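Local coordinates for heme-binding protein A (Haemophilus parasuis 29755, PDB 3TPA) that probably binds glutathione outside the cytoplasm as a family 5 extracellular solute-binding protein, at residues Y70-R75 and P152-V157; L146-T151 and A452-D457; E446-S451 and A462-Q467. The protein carries 1 engineered substitution. All coordinates share one frame; numbering follows the deposited sequence.

Contact 1. Residues Y70-R75 and P152-V157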
ATOM      1  N   TYR A  70       0.284 -13.408  19.947  1.00 19.05           N
ATOM      2  CA  TYR A  70       0.910 -14.012  18.778  1.00 15.53           C
ATOM      3  C   TYR A  70       2.245 -14.616  19.190  1.00 21.79           C
ATOM      4  O   TYR A  70       3.112 -13.917  19.721  1.00 19.85           O
ATOM      5  CB  TYR A  70       1.141 -12.953  17.707  1.00 16.42           C
ATOM      6  CG  TYR A  70      -0.130 -12.503  17.022  1.00 17.58           C
ATOM      7  CD1 TYR A  70      -0.348 -12.771  15.676  1.00 12.72           C
ATOM      8  CD2 TYR A  70      -1.128 -11.842  17.735  1.00 13.29           C
ATOM      9  CE1 TYR A  70      -1.526 -12.368  15.051  1.00 18.83           C
ATOM     10  CE2 TYR A  70      -2.304 -11.453  17.126  1.00 15.13           C
ATOM     11  CZ  TYR A  70      -2.500 -11.714  15.784  1.00 17.64           C
ATOM     12  OH  TYR A  70      -3.667 -11.309  15.170  1.00 19.97           O
ATOM     13  N   THR A  71       2.414 -15.910  18.952  1.00 19.70           N
ATOM     14  CA  THR A  71       3.667 -16.573  19.324  1.00 22.93           C
ATOM     15  C   THR A  71       4.373 -17.057  18.081  1.00 21.88           C
ATOM     16  O   THR A  71       3.831 -17.871  17.346  1.00 15.49           O
ATOM     17  CB  THR A  71       3.437 -17.783  20.242  1.00 26.54           C
ATOM     18  OG1 THR A  71       2.622 -17.396  21.348  1.00 25.36           O
ATOM     19  CG2 THR A  71       4.774 -18.323  20.759  1.00 21.45           C
ATOM     20  N   PHE A  72       5.574 -16.542  17.843  1.00 15.73           N
ATOM     21  CA  PHE A  72       6.338 -16.880  16.646  1.00 12.59           C
ATOM     22  C   PHE A  72       7.476 -17.779  17.038  1.00 17.31           C
ATOM     23  O   PHE A  72       8.248 -17.443  17.929  1.00 18.87           O
ATOM     24  CB  PHE A  72       6.897 -15.617  15.982  1.00 14.48           C
ATOM     25  CG  PHE A  72       5.836 -14.694  15.493  1.00 14.80           C
ATOM     26  CD1 PHE A  72       5.290 -14.854  14.223  1.00 14.85           C
ATOM     27  CD2 PHE A  72       5.347 -13.696  16.316  1.00 13.16           C
ATOM     28  CE1 PHE A  72       4.282 -14.021  13.787  1.00 14.86           C
ATOM     29  CE2 PHE A  72       4.336 -12.861  15.889  1.00 13.51           C
ATOM     30  CZ  PHE A  72       3.802 -13.021  14.628  1.00 13.46           C
ATOM     31  N   TYR A  73       7.560 -18.932  16.381  1.00 19.88           N
ATOM     32  CA  TYR A  73       8.659 -19.875  16.588  1.00 20.26           C
ATOM     33  C   TYR A  73       9.667 -19.730  15.448  1.00 16.32           C
ATOM     34  O   TYR A  73       9.366 -20.027  14.302  1.00 14.51           O
ATOM     35  CB  TYR A  73       8.130 -21.312  16.670  1.00 21.68           C
ATOM     36  CG  TYR A  73       7.095 -21.488  17.756  1.00 21.31           C
ATOM     37  CD1 TYR A  73       7.471 -21.691  19.074  1.00 29.60           C
ATOM     38  CD2 TYR A  73       5.742 -21.428  17.464  1.00 27.57           C
ATOM     39  CE1 TYR A  73       6.523 -21.844  20.081  1.00 33.77           C
ATOM     40  CE2 TYR A  73       4.783 -21.577  18.459  1.00 28.85           C
ATOM     41  CZ  TYR A  73       5.181 -21.780  19.761  1.00 34.34           C
ATOM     42  OH  TYR A  73       4.225 -21.923  20.735  1.00 41.03           O
ATOM     43  N   LEU A  74      10.865 -19.275  15.785  1.00 14.93           N
ATOM     44  CA  LEU A  74      11.848 -18.881  14.785  1.00 12.27           C
ATOM     45  C   LEU A  74      12.582 -20.049  14.118  1.00 18.90           C
ATOM     46  O   LEU A  74      13.020 -20.984  14.781  1.00 17.56           O
ATOM     47  CB  LEU A  74      12.854 -17.906  15.398  1.00 12.24           C
ATOM     48  CG  LEU A  74      12.282 -16.688  16.141  1.00 14.98           C
ATOM     49  CD1 LEU A  74      13.396 -15.852  16.730  1.00 12.97           C
ATOM     50  CD2 LEU A  74      11.399 -15.822  15.222  1.00 13.77           C
ATOM     51  N   ARG A  75      12.694 -19.970  12.796  1.00 21.67           N
ATOM     52  CA  ARG A  75      13.517 -20.861  11.966  1.00 22.06           C
ATOM     53  C   ARG A  75      14.931 -20.926  12.531  1.00 21.42           C
ATOM     54  O   ARG A  75      15.498 -19.904  12.912  1.00 23.19           O
ATOM     55  CB  ARG A  75      13.582 -20.264  10.551  1.00 19.90           C
ATOM     56  CG  ARG A  75      14.166 -21.140   9.485  1.00 21.43           C
ATOM     57  CD  ARG A  75      13.921 -20.513   8.103  1.00 21.08           C
ATOM     58  NE  ARG A  75      12.500 -20.221   7.901  1.00 21.76           N
ATOM     59  CZ  ARG A  75      11.596 -21.114   7.504  1.00 29.53           C
ATOM     60  NH1 ARG A  75      10.325 -20.757   7.355  1.00 21.59           N
ATOM     61  NH2 ARG A  75      11.959 -22.368   7.260  1.00 29.47           N
ATOM     62  N   PRO A 152      -5.915  -8.169  11.145  1.00 14.10           N
ATOM     63  CA  PRO A 152      -4.965  -7.693  10.121  1.00 11.72           C
ATOM     64  C   PRO A 152      -3.515  -7.641  10.600  1.00 19.32           C
ATOM     65  O   PRO A 152      -2.598  -7.546   9.791  1.00 16.88           O
ATOM     66  CB  PRO A 152      -5.461  -6.276   9.833  1.00 14.06           C
ATOM     67  CG  PRO A 152      -6.919  -6.332  10.124  1.00 17.22           C
ATOM     68  CD  PRO A 152      -7.014  -7.211  11.352  1.00 12.70           C
ATOM     69  N   PHE A 153      -3.310  -7.694  11.909  1.00 15.55           N
ATOM     70  CA  PHE A 153      -1.963  -7.644  12.456  1.00 12.77           C
ATOM     71  C   PHE A 153      -1.001  -8.652  11.828  1.00 15.87           C
ATOM     72  O   PHE A 153       0.159  -8.333  11.590  1.00 19.70           O
ATOM     73  CB  PHE A 153      -1.980  -7.824  13.980  1.00 12.84           C
ATOM     74  CG  PHE A 153      -0.612  -7.720  14.596  1.00 15.88           C
ATOM     75  CD1 PHE A 153       0.057  -6.504  14.610  1.00 15.71           C
ATOM     76  CD2 PHE A 153       0.026  -8.841  15.117  1.00 16.71           C
ATOM     77  CE1 PHE A 153       1.335  -6.403  15.150  1.00 19.28           C
ATOM     78  CE2 PHE A 153       1.302  -8.746  15.660  1.00 17.79           C
ATOM     79  CZ  PHE A 153       1.957  -7.526  15.676  1.00 14.53           C
ATOM     80  N   ILE A 154      -1.463  -9.872  11.575  1.00 14.96           N
ATOM     81  CA  ILE A 154      -0.598 -10.873  10.925  1.00 16.94           C
ATOM     82  C   ILE A 154      -0.042 -10.373   9.572  1.00 16.19           C
ATOM     83  O   ILE A 154       1.131 -10.598   9.235  1.00 14.58           O
ATOM     84  CB  ILE A 154      -1.286 -12.271  10.783  1.00 18.73           C
ATOM     85  CG1 ILE A 154      -0.231 -13.356  10.516  1.00 22.08           C
ATOM     86  CG2 ILE A 154      -2.373 -12.284   9.683  1.00 16.57           C
ATOM     87  CD1 ILE A 154       0.903 -13.369  11.521  1.00 21.10           C
ATOM     88  N   THR A 155      -0.858  -9.663   8.803  1.00 17.90           N
ATOM     89  CA  THR A 155      -0.349  -9.085   7.553  1.00 19.46           C
ATOM     90  C   THR A 155       0.555  -7.878   7.799  1.00 22.20           C
ATOM     91  O   THR A 155       1.513  -7.656   7.067  1.00 16.56           O
ATOM     92  CB  THR A 155      -1.458  -8.761   6.531  1.00 21.62           C
ATOM     93  OG1 THR A 155      -2.440  -7.936   7.135  1.00 25.45           O
ATOM     94  CG2 THR A 155      -2.139 -10.036   6.056  1.00 27.35           C
ATOM     95  N   THR A 156       0.280  -7.105   8.846  1.00 16.34           N
ATOM     96  CA  THR A 156       1.188  -6.017   9.193  1.00 14.22           C
ATOM     97  C   THR A 156       2.614  -6.530   9.450  1.00 16.37           C
ATOM     98  O   THR A 156       3.592  -5.889   9.067  1.00 21.74           O
ATOM     99  CB  THR A 156       0.660  -5.204  10.393  1.00 17.96           C
ATOM    100  OG1 THR A 156      -0.608  -4.642  10.035  1.00 22.85           O
ATOM    101  CG2 THR A 156       1.638  -4.074  10.768  1.00 15.55           C
ATOM    102  N   VAL A 157       2.720  -7.696  10.078  1.00 13.90           N
ATOM    103  CA  VAL A 157       4.009  -8.306  10.423  1.00 15.38           C
ATOM    104  C   VAL A 157       4.858  -8.643   9.187  1.00 15.57           C
ATOM    105  O   VAL A 157       6.090  -8.752   9.277  1.00 18.12           O
ATOM    106  CB  VAL A 157       3.801  -9.581  11.270  1.00 15.65           C
ATOM    107  CG1 VAL A 157       5.098 -10.353  11.449  1.00 13.11           C
ATOM    108  CG2 VAL A 157       3.216  -9.209  12.618  1.00 20.19           C
TER

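Contact 2. Residues L146-T151 and A452-D457. Engineered in segment 452-457: Ile455 (natural residue Thr). Unlike the reference sequence in segment 452-457: Ala453 (reference Val).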
ATOM      1  N   LEU A 146      -1.243  -8.035  21.959  1.00 15.65           N
ATOM      2  CA  LEU A 146      -1.967  -6.832  21.515  1.00 14.27           C
ATOM      3  C   LEU A 146      -2.855  -6.236  22.602  1.00 19.04           C
ATOM      4  O   LEU A 146      -3.323  -6.938  23.486  1.00 19.56           O
ATOM      5  CB  LEU A 146      -2.849  -7.144  20.299  1.00 14.20           C
ATOM      6  CG  LEU A 146      -2.169  -7.854  19.122  1.00 15.97           C
ATOM      7  CD1 LEU A 146      -3.104  -7.894  17.938  1.00 14.95           C
ATOM      8  CD2 LEU A 146      -0.847  -7.171  18.761  1.00 11.89           C
ATOM      9  N   ASN A 147      -3.107  -4.935  22.505  1.00 19.74           N
ATOM     10  CA  ASN A 147      -4.044  -4.277  23.402  1.00 21.49           C
ATOM     11  C   ASN A 147      -5.482  -4.705  23.132  1.00 23.44           C
ATOM     12  O   ASN A 147      -6.286  -4.750  24.044  1.00 17.69           O
ATOM     13  CB  ASN A 147      -3.912  -2.762  23.286  1.00 19.85           C
ATOM     14  CG  ASN A 147      -2.650  -2.245  23.929  1.00 23.19           C
ATOM     15  OD1 ASN A 147      -2.194  -2.770  24.939  1.00 22.11           O
ATOM     16  ND2 ASN A 147      -2.084  -1.209  23.355  1.00 21.49           N
ATOM     17  N   LYS A 148      -5.807  -4.998  21.875  1.00 18.83           N
ATOM     18  CA  LYS A 148      -7.103  -5.581  21.548  1.00 22.67           C
ATOM     19  C   LYS A 148      -6.950  -6.451  20.320  1.00 19.23           C
ATOM     20  O   LYS A 148      -5.957  -6.340  19.626  1.00 18.24           O
ATOM     21  CB  LYS A 148      -8.192  -4.511  21.368  1.00 25.47           C
ATOM     22  CG  LYS A 148      -7.959  -3.495  20.263  1.00 38.23           C
ATOM     23  CD  LYS A 148      -8.980  -2.346  20.348  1.00 42.06           C
ATOM     24  CE  LYS A 148     -10.391  -2.803  19.999  1.00 51.87           C
ATOM     25  NZ  LYS A 148     -11.406  -1.715  20.147  1.00 55.58           N
ATOM     26  N   PRO A 149      -7.914  -7.349  20.069  1.00 17.00           N
ATOM     27  CA  PRO A 149      -7.732  -8.258  18.935  1.00 14.60           C
ATOM     28  C   PRO A 149      -7.721  -7.484  17.640  1.00 19.15           C
ATOM     29  O   PRO A 149      -8.458  -6.503  17.501  1.00 14.49           O
ATOM     30  CB  PRO A 149      -8.973  -9.153  18.999  1.00 19.25           C
ATOM     31  CG  PRO A 149      -9.437  -9.062  20.423  1.00 20.12           C
ATOM     32  CD  PRO A 149      -9.126  -7.665  20.847  1.00 17.78           C
ATOM     33  N   ASN A 150      -6.890  -7.926  16.705  1.00 11.29           N
ATOM     34  CA  ASN A 150      -6.770  -7.256  15.437  1.00 20.84           C
ATOM     35  C   ASN A 150      -6.280  -8.235  14.387  1.00 17.00           C
ATOM     36  O   ASN A 150      -5.083  -8.432  14.235  1.00 16.62           O
ATOM     37  CB  ASN A 150      -5.786  -6.090  15.540  1.00 16.61           C
ATOM     38  CG  ASN A 150      -5.668  -5.330  14.251  1.00 24.31           C
ATOM     39  OD1 ASN A 150      -4.802  -5.615  13.426  1.00 30.24           O
ATOM     40  ND2 ASN A 150      -6.544  -4.355  14.063  1.00 23.14           N
ATOM     41  N   THR A 151      -7.206  -8.853  13.668  1.00 15.19           N
ATOM     42  CA  THR A 151      -6.831  -9.866  12.686  1.00 17.67           C
ATOM     43  C   THR A 151      -5.807  -9.415  11.619  1.00 19.07           C
ATOM     44  O   THR A 151      -4.930 -10.190  11.225  1.00 17.12           O
ATOM     45  CB  THR A 151      -8.070 -10.456  12.022  1.00 18.32           C
ATOM     46  OG1 THR A 151      -8.934 -10.950  13.049  1.00 16.33           O
ATOM     47  CG2 THR A 151      -7.688 -11.589  11.074  1.00 18.47           C
ATOM     48  N   ALA A 452     -15.583  -8.031  12.431  1.00 16.45           N
ATOM     49  CA  ALA A 452     -14.740  -8.575  11.373  1.00 16.66           C
ATOM     50  C   ALA A 452     -13.258  -8.400  11.664  1.00 13.63           C
ATOM     51  O   ALA A 452     -12.462  -9.271  11.352  1.00 15.67           O
ATOM     52  CB  ALA A 452     -15.099  -7.950  10.022  1.00 17.05           C
ATOM     53  N   ALA A 453     -12.888  -7.266  12.243  1.00 14.54           N
ATOM     54  CA  ALA A 453     -11.500  -7.019  12.653  1.00 12.27           C
ATOM     55  C   ALA A 453     -11.016  -7.886  13.803  1.00 14.65           C
ATOM     56  O   ALA A 453      -9.814  -7.948  14.083  1.00 15.92           O
ATOM     57  CB  ALA A 453     -11.329  -5.562  13.032  1.00 16.32           C
ATOM     58  N   GLN A 454     -11.956  -8.511  14.503  1.00 13.78           N
ATOM     59  CA  GLN A 454     -11.650  -9.265  15.721  1.00 21.03           C
ATOM     60  C   GLN A 454     -11.959 -10.752  15.599  1.00 24.58           C
ATOM     61  O   GLN A 454     -11.871 -11.492  16.574  1.00 21.14           O
ATOM     62  CB  GLN A 454     -12.359  -8.620  16.939  1.00 19.53           C
ATOM     63  CG  GLN A 454     -11.657  -7.275  17.244  1.00 33.36           C
ATOM     64  CD  GLN A 454     -12.540  -6.201  17.862  1.00 39.32           C
ATOM     65  OE1 GLN A 454     -12.751  -5.131  17.262  1.00 49.14           O
ATOM     66  NE2 GLN A 454     -13.011  -6.448  19.069  1.00 26.07           N
ATOM     67  N   ILE A 455     -12.312 -11.168  14.387  1.00 21.47           N
ATOM     68  CA  ILE A 455     -12.569 -12.570  14.070  1.00 27.50           C
ATOM     69  C   ILE A 455     -11.450 -13.070  13.171  1.00 22.66           C
ATOM     70  O   ILE A 455     -11.051 -12.370  12.253  1.00 18.07           O
ATOM     71  CB  ILE A 455     -13.869 -12.742  13.275  1.00 26.70           C
ATOM     72  CG1 ILE A 455     -15.027 -12.069  13.987  1.00 23.36           C
ATOM     73  CG2 ILE A 455     -14.158 -14.206  13.036  1.00 25.01           C
ATOM     74  CD1 ILE A 455     -15.040 -12.308  15.432  1.00 38.42           C
ATOM     75  N   GLN A 456     -10.974 -14.287  13.425  1.00 19.81           N
ATOM     76  CA  GLN A 456      -9.832 -14.851  12.705  1.00 23.39           C
ATOM     77  C   GLN A 456     -10.205 -15.494  11.374  1.00 28.18           C
ATOM     78  O   GLN A 456      -9.521 -15.305  10.367  1.00 22.33           O
ATOM     79  CB  GLN A 456      -9.157 -15.930  13.557  1.00 24.54           C
ATOM     80  CG  GLN A 456      -8.280 -15.382  14.652  1.00 36.12           C
ATOM     81  CD  GLN A 456      -7.028 -14.765  14.097  1.00 43.81           C
ATOM     82  OE1 GLN A 456      -6.310 -15.388  13.311  1.00 55.63           O
ATOM     83  NE2 GLN A 456      -6.761 -13.530  14.484  1.00 38.57           N
ATOM     84  N   ASP A 457     -11.267 -16.289  11.394  1.00 20.18           N
ATOM     85  CA  ASP A 457     -11.617 -17.139  10.272  1.00 19.45           C
ATOM     86  C   ASP A 457     -11.862 -16.344   8.997  1.00 21.05           C
ATOM     87  O   ASP A 457     -12.664 -15.414   8.977  1.00 19.80           O
ATOM     88  CB  ASP A 457     -12.844 -17.978  10.608  1.00 26.29           C
ATOM     89  CG  ASP A 457     -13.207 -18.931   9.501  1.00 24.38           C
ATOM     90  OD1 ASP A 457     -12.381 -19.818   9.221  1.00 25.80           O
ATOM     91  OD2 ASP A 457     -14.311 -18.806   8.929  1.00 26.84           O
TER
HETATM   92  O   HOH W   1     -13.888  -2.692  18.940  1.00 36.59           O
HETATM   93  O   HOH W   2      -8.181 -11.398  15.825  1.00 16.84           O
HETATM   94  O   HOH W   3      -4.360 -12.363  12.637  1.00 17.48           O

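Contact 3. Residues E446-S451 and A462-Q467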
ATOM      1  N   GLU A 446     -20.853  -0.182  11.681  1.00 11.54           N
ATOM      2  CA  GLU A 446     -19.706  -0.055  12.589  1.00 13.04           C
ATOM      3  C   GLU A 446     -19.499  -1.335  13.406  1.00 19.79           C
ATOM      4  O   GLU A 446     -18.360  -1.701  13.716  1.00 21.16           O
ATOM      5  CB  GLU A 446     -19.885   1.152  13.532  1.00 17.66           C
ATOM      6  CG  GLU A 446     -18.648   1.495  14.377  1.00 21.23           C
ATOM      7  CD  GLU A 446     -17.664   2.402  13.648  1.00 25.00           C
ATOM      8  OE1 GLU A 446     -18.094   3.347  12.950  1.00 22.82           O
ATOM      9  OE2 GLU A 446     -16.448   2.176  13.773  1.00 25.26           O
ATOM     10  N   ALA A 447     -20.595  -2.003  13.777  1.00 18.50           N
ATOM     11  CA  ALA A 447     -20.510  -3.253  14.530  1.00 17.25           C
ATOM     12  C   ALA A 447     -19.922  -4.377  13.685  1.00 17.08           C
ATOM     13  O   ALA A 447     -19.120  -5.179  14.178  1.00 11.85           O
ATOM     14  CB  ALA A 447     -21.892  -3.658  15.083  1.00 21.34           C
ATOM     15  N   LEU A 448     -20.313  -4.437  12.411  1.00 11.88           N
ATOM     16  CA  LEU A 448     -19.730  -5.420  11.503  1.00 14.16           C
ATOM     17  C   LEU A 448     -18.221  -5.207  11.333  1.00 18.89           C
ATOM     18  O   LEU A 448     -17.463  -6.174  11.271  1.00 14.08           O
ATOM     19  CB  LEU A 448     -20.414  -5.405  10.134  1.00 14.91           C
ATOM     20  CG  LEU A 448     -21.874  -5.851  10.115  1.00 17.45           C
ATOM     21  CD1 LEU A 448     -22.492  -5.568   8.762  1.00 19.12           C
ATOM     22  CD2 LEU A 448     -21.963  -7.339  10.448  1.00 19.29           C
ATOM     23  N   LEU A 449     -17.778  -3.953  11.258  1.00 18.32           N
ATOM     24  CA  LEU A 449     -16.335  -3.704  11.097  1.00 16.25           C
ATOM     25  C   LEU A 449     -15.582  -4.193  12.329  1.00 12.27           C
ATOM     26  O   LEU A 449     -14.519  -4.807  12.224  1.00 11.03           O
ATOM     27  CB  LEU A 449     -16.007  -2.221  10.862  1.00 12.44           C
ATOM     28  CG  LEU A 449     -16.478  -1.544   9.579  1.00 16.65           C
ATOM     29  CD1 LEU A 449     -15.712  -0.233   9.373  1.00 17.37           C
ATOM     30  CD2 LEU A 449     -16.266  -2.481   8.388  1.00 18.47           C
ATOM     31  N   ALA A 450     -16.132  -3.912  13.503  1.00 11.61           N
ATOM     32  CA  ALA A 450     -15.468  -4.316  14.733  1.00 12.10           C
ATOM     33  C   ALA A 450     -15.415  -5.852  14.857  1.00 18.53           C
ATOM     34  O   ALA A 450     -14.373  -6.431  15.155  1.00 16.92           O
ATOM     35  CB  ALA A 450     -16.148  -3.659  15.938  1.00 13.43           C
ATOM     36  N   SER A 451     -16.540  -6.510  14.610  1.00 19.52           N
ATOM     37  CA  SER A 451     -16.588  -7.971  14.631  1.00 14.15           C
ATOM     38  C   SER A 451     -15.609  -8.571  13.646  1.00 16.89           C
ATOM     39  O   SER A 451     -14.895  -9.508  13.972  1.00 18.87           O
ATOM     40  CB  SER A 451     -18.003  -8.472  14.320  1.00 16.17           C
ATOM     41  OG  SER A 451     -18.886  -8.148  15.389  1.00 22.79           O
ATOM     42  N   ALA A 462     -15.022 -12.582   5.432  1.00 20.87           N
ATOM     43  CA  ALA A 462     -15.450 -12.185   4.100  1.00 17.89           C
ATOM     44  C   ALA A 462     -16.943 -11.889   4.049  1.00 20.83           C
ATOM     45  O   ALA A 462     -17.369 -10.899   3.456  1.00 20.28           O
ATOM     46  CB  ALA A 462     -15.075 -13.241   3.079  1.00 19.64           C
ATOM     47  N   LYS A 463     -17.741 -12.740   4.678  1.00 21.19           N
ATOM     48  CA  LYS A 463     -19.182 -12.533   4.704  1.00 22.10           C
ATOM     49  C   LYS A 463     -19.539 -11.281   5.498  1.00 21.42           C
ATOM     50  O   LYS A 463     -20.425 -10.522   5.122  1.00 23.66           O
ATOM     51  CB  LYS A 463     -19.901 -13.751   5.280  1.00 31.93           C
ATOM     52  CG  LYS A 463     -19.785 -15.000   4.411  1.00 50.38           C
ATOM     53  CD  LYS A 463     -20.783 -16.070   4.854  1.00 62.90           C
ATOM     54  CE  LYS A 463     -20.517 -17.415   4.189  1.00 65.16           C
ATOM     55  NZ  LYS A 463     -19.337 -18.109   4.778  1.00 67.25           N
ATOM     56  N   LEU A 464     -18.840 -11.057   6.599  1.00 16.25           N
ATOM     57  CA  LEU A 464     -19.091  -9.862   7.392  1.00 21.86           C
ATOM     58  C   LEU A 464     -18.784  -8.613   6.560  1.00 18.34           C
ATOM     59  O   LEU A 464     -19.566  -7.661   6.550  1.00 14.83           O
ATOM     60  CB  LEU A 464     -18.271  -9.883   8.691  1.00 21.08           C
ATOM     61  CG  LEU A 464     -18.695 -10.880   9.784  1.00 18.25           C
ATOM     62  CD1 LEU A 464     -17.655 -10.917  10.889  1.00 14.53           C
ATOM     63  CD2 LEU A 464     -20.079 -10.552  10.368  1.00 20.89           C
ATOM     64  N   TYR A 465     -17.658  -8.630   5.846  1.00 17.34           N
ATOM     65  CA  TYR A 465     -17.295  -7.486   5.011  1.00 19.15           C
ATOM     66  C   TYR A 465     -18.285  -7.278   3.880  1.00 15.98           C
ATOM     67  O   TYR A 465     -18.646  -6.142   3.561  1.00 11.56           O
ATOM     68  CB  TYR A 465     -15.835  -7.567   4.510  1.00 17.12           C
ATOM     69  CG  TYR A 465     -14.857  -7.314   5.633  1.00 14.09           C
ATOM     70  CD1 TYR A 465     -14.914  -6.133   6.357  1.00 15.33           C
ATOM     71  CD2 TYR A 465     -13.912  -8.263   6.002  1.00 14.93           C
ATOM     72  CE1 TYR A 465     -14.053  -5.887   7.394  1.00 13.58           C
ATOM     73  CE2 TYR A 465     -13.025  -8.021   7.046  1.00 12.45           C
ATOM     74  CZ  TYR A 465     -13.108  -6.829   7.736  1.00 19.37           C
ATOM     75  OH  TYR A 465     -12.261  -6.567   8.787  1.00 15.85           O
ATOM     76  N   GLN A 466     -18.760  -8.371   3.291  1.00 13.42           N
ATOM     77  CA  GLN A 466     -19.736  -8.219   2.217  1.00 14.60           C
ATOM     78  C   GLN A 466     -21.002  -7.545   2.733  1.00 20.72           C
ATOM     79  O   GLN A 466     -21.608  -6.727   2.038  1.00 17.97           O
ATOM     80  CB  GLN A 466     -20.063  -9.558   1.567  1.00 17.21           C
ATOM     81  CG  GLN A 466     -18.961 -10.062   0.645  1.00 29.77           C
ATOM     82  CD  GLN A 466     -19.390 -11.262  -0.175  1.00 43.39           C
ATOM     83  OE1 GLN A 466     -20.292 -12.003   0.217  1.00 44.93           O
ATOM     84  NE2 GLN A 466     -18.755 -11.453  -1.327  1.00 44.10           N
ATOM     85  N   GLN A 467     -21.390  -7.904   3.957  1.00 18.07           N
ATOM     86  CA  GLN A 467     -22.547  -7.320   4.588  1.00 17.69           C
ATOM     87  C   GLN A 467     -22.340  -5.846   4.875  1.00 14.56           C
ATOM     88  O   GLN A 467     -23.241  -5.037   4.623  1.00 11.50           O
ATOM     89  CB  GLN A 467     -22.888  -8.046   5.889  1.00 21.53           C
ATOM     90  CG  GLN A 467     -23.463  -9.424   5.687  1.00 33.50           C
ATOM     91  CD  GLN A 467     -23.916 -10.064   6.978  1.00 39.81           C
ATOM     92  OE1 GLN A 467     -23.858  -9.457   8.046  1.00 36.79           O
ATOM     93  NE2 GLN A 467     -24.389 -11.297   6.881  1.00 46.55           N
TER
HETATM   94  O   HOH W   4     -12.954  -4.306   9.986  1.00 14.69           O

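Contact 1. Residues Y70-R75 and P152-V157
The backbones of Tyr70 in strand 69-74 and Ile154 in helix 153-156 come closest with CA atoms 8.6 Å apart, so side chains alone bridge the gap. Tyr70 and Phe153 form a T-shaped pair. The edge of the Phe153 ring is turned to the face of Tyr70, with centroids 5.1 Å apart and planes at 79°. Phe153 CD2 makes the ring contact, sitting over the centre of the tyrosine ring, 3.9 Å from Tyr70 CE1. The first torsion of Phe153 (chi1 -178°) sets CG opposite the backbone N and carries the ring out to the strand. Behind it, Val157 CG2 lies over one face of the Phe153 ring, near its rim.

Ile154 reaches both Tyr70 and Phe72. Its CB lies at the edge of the Tyr70 ring. Ile154 CD1 meets the edge of the Phe72 ring, 4.1 Å from Phe72 CE1. Val157 CG1 adds a looser contact, 4.3 Å from Phe72 CZ. The contact itself is apolar; within the helical turn, Pro152 O accepts from Thr156 N and Thr155 OG1. Alternate strand residues, Tyr70 and Phe72, thus face the short helix, the usual packing of a helix on one face of an antiparallel beta-sheet.

Contact 2. Residues L146-T151 and A452-D457
Thr151 OG1 is held by two bonds: it donates to Ile455 O at 2.7 Å and accepts from water 2 at 2.9 Å. The contact pins the loop between strand 141-146 of the antiparallel sheet and helix 153-156 to the last turn of helix 443-453 and its link to helix 458-475. It thus joins two separate parts of the solute-binding fold. The hydroxyl approaches the Ile455 carbonyl from above its plane, about 70° out of it, and so does not lie on a lone pair. Its place follows from chi1 of -55°, which puts OG1 beside the backbone N of Thr151. That N donates to Ala453 O at 2.8 Å, in a nearly straight bond with an angle of 171° at the hydrogen. One threonine therefore ties both its backbone and its side chain to the turn between the two helices. Asn150 CA adds a CH...O contact to the same Ala453 O.

Gln456 folds back at chi2, bringing its amide near Thr151. NE2 donates to water 2, and also to water 3, which in turn donates to Thr151 O. Two waters thus bridge the same pair of residues. Ile455 is an engineered residue, but it is its backbone oxygen that takes the bond.

Toward the other end, Pro149 packs against the extended chain of Gln454, with CB 3.7 Å from Gln454 CG. Water 1 spans the solvent side, accepting from Lys148 NZ at 2.9 Å and donating to Gln454 OE1 at 3.2 Å.

Contact 3. Residues E446-S451 and A462-Q467
A helical hairpin is formed by helices 443-453 and 458-475, and this contact is its packed interface. The two short segments run nearly antiparallel, at 160°, with axes 9.1 Å apart at closest approach. Leu448 and Leu464 meet in the middle. Their CD2 methyls touch at 3.7 Å, and the two side chains cross at a slant.

Leu448 also lies across Gln467, at about a right angle. Its CD1 rests 3.8 Å from Gln467 CB, while its CD2 is 3.7 Å from Gln467 OE1. The extended glutamine chain borders the leucine on the solvent side. On its other branch, Leu464 CD1 lies 4.2 Å from Ser451 CB.

Leu449 and Tyr465 start out pointing away from the opposite helix, but their ends return to it. In Leu449 chi1 of -66° sets CG beside the backbone N and brings CD2 back. Leu449 CD2 comes to the edge of the Tyr465 ring, 4.2 Å from Tyr465 CE1. Beyond this edge, Tyr465 OH donates to water 4 at 2.7 Å. The water lies in the plane of the ring and donates in turn to Leu449 O at 2.8 Å. It links a buried tyrosine to the backbone of the partner helix. Leu423 of helix 420-427 touches both Leu449 and Tyr465. Apolar side chains along the seam, with polar ones at its margin, are typical of an antiparallel helix pair joined by a short turn.

Overall arrangement
From the N terminus, strand 69-74 comes first. Contact 1 closes a loop of 76 residues, bringing helix 153-156 back onto the antiparallel sheet. Contact 2 starts just before that helix, at 146-151, and waits some 300 residues for its partner, 452-457. Contacts 1 and 2 therefore cross along the chain. They also touch, where Tyr70 meets Leu146, Asn150 and Gln456. Contact 3 closes a short hairpin and crosses contact 2, since 452-457 lies between its two segments. Ala452 packs on Tyr465 there. Contacts 1 and 3 follow in series and do not touch. Together the three contacts connect the sheet, through the 146-151 loop, to the helical hairpin.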